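Local coordinates for protein kcn28 (Kitasatospora, PDB 6J31) that has the two-domain GT-B fold, with an erythromycin biosynthesis protein CIII-like C-terminal domain, and carries bound BG9 in this model, at residues Val80-Asp83 against Asp84-Met88. Numbering follows the deposited sequence.
Sequences VFLD and DAVGM
Leu-82 and Val-86, one turn apart on helix 74-96, meet in a local i to i+4 contact in the domain built on the seven-stranded parallel sheet of this GT-B fold. Four successive alpha-helical bonds join the turns, Asp-84 N to Val-80 O, Ala-85 N to Phe-81 O, Val-86 N to Leu-82 O and Gly-87 N to Asp-83 O, with the Val-86 N to Leu-82 O bond at 2.9 Å. Side chains add little across the turn. Leu-82 CD1 reaches Val-86 CG2 at a loose 4.4 Å. Val-86 CG1 stands anti to the backbone N (chi1 168°), which leaves CG2 beside that N and 3.2 Å from Leu-82 O, beyond the oxygen that Val-86's own amide engages. On this flank helix 152-167 packs against the pair, Phe-161 on Leu-82 and Trp-164 on Val-86. The two aspartates part ways: Asp-83 OD1 forms a salt bridge with Arg-160 of that helix, while Asp-84, with CG anti to its N (chi1 -170°), sends OD1 to the backbone N of Ala-60. Phe-81 turns its side chain to the bound BG9 in the pocket. The backbone bonds between the turns are thus regular, and the side chains are turned to a neighbouring helix, a loop and the ligand site; the Arg-160 pairing probably helps keep Asp-83 ionised.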
# COMPACT_ATOMS: atom_id res chain seq x y z
N VAL A 80 -14.78 7.59 -11.63
CA VAL A 80 -13.42 7.92 -12.04
C VAL A 80 -12.63 6.65 -12.32
O VAL A 80 -11.89 6.56 -13.31
CB VAL A 80 -12.74 8.80 -10.98
CG1 VAL A 80 -11.23 8.83 -11.19
CG2 VAL A 80 -13.32 10.20 -11.01
N PHE A 81 -12.77 5.64 -11.45
CA PHE A 81 -12.07 4.38 -11.66
C PHE A 81 -12.54 3.69 -12.94
O PHE A 81 -11.73 3.19 -13.72
CB PHE A 81 -12.26 3.47 -10.45
CG PHE A 81 -11.36 3.81 -9.30
CD1 PHE A 81 -9.98 3.75 -9.44
CD2 PHE A 81 -11.88 4.20 -8.08
CE1 PHE A 81 -9.15 4.07 -8.38
CE2 PHE A 81 -11.05 4.52 -7.02
CZ PHE A 81 -9.68 4.46 -7.17
N LEU A 82 -13.86 3.67 -13.17
CA LEU A 82 -14.37 3.07 -14.40
C LEU A 82 -13.90 3.84 -15.62
O LEU A 82 -13.61 3.24 -16.67
CB LEU A 82 -15.90 3.01 -14.34
CG LEU A 82 -16.61 2.26 -15.48
CD1 LEU A 82 -16.06 0.86 -15.64
CD2 LEU A 82 -18.10 2.20 -15.20
N ASP A 83 -13.79 5.16 -15.52
CA ASP A 83 -13.22 5.95 -16.61
C ASP A 83 -11.79 5.53 -16.88
O ASP A 83 -11.37 5.42 -18.05
CB ASP A 83 -13.27 7.44 -16.28
CG ASP A 83 -14.68 8.02 -16.37
OD1 ASP A 83 -15.59 7.32 -16.87
OD2 ASP A 83 -14.85 9.18 -15.97
N ASP A 84 -11.00 5.31 -15.83
CA ASP A 84 -9.62 4.88 -16.02
C ASP A 84 -9.55 3.50 -16.65
O ASP A 84 -8.71 3.25 -17.51
CB ASP A 84 -8.87 4.90 -14.68
CG ASP A 84 -7.38 4.69 -14.85
OD1 ASP A 84 -6.74 5.47 -15.60
OD2 ASP A 84 -6.84 3.74 -14.24
N ALA A 85 -10.43 2.58 -16.23
CA ALA A 85 -10.44 1.25 -16.83
C ALA A 85 -10.81 1.31 -18.30
O ALA A 85 -10.20 0.62 -19.13
CB ALA A 85 -11.41 0.33 -16.07
N VAL A 86 -11.81 2.12 -18.65
CA VAL A 86 -12.22 2.26 -20.04
C VAL A 86 -11.09 2.86 -20.87
O VAL A 86 -10.86 2.46 -22.02
CB VAL A 86 -13.51 3.10 -20.13
CG1 VAL A 86 -13.80 3.51 -21.56
CG2 VAL A 86 -14.68 2.32 -19.56
N GLY A 87 -10.37 3.84 -20.31
CA GLY A 87 -9.26 4.45 -21.03
C GLY A 87 -8.02 3.58 -21.11
O GLY A 87 -7.24 3.68 -22.07
N MET A 88 -7.76 2.79 -20.06
CA MET A 88 -6.52 2.01 -20.01
C MET A 88 -6.50 0.90 -21.05
O MET A 88 -5.48 0.69 -21.73
CB MET A 88 -6.33 1.44 -18.61
CG MET A 88 -4.96 0.84 -18.36
SD MET A 88 -4.85 -0.04 -16.79
CE MET A 88 -5.27 1.24 -15.62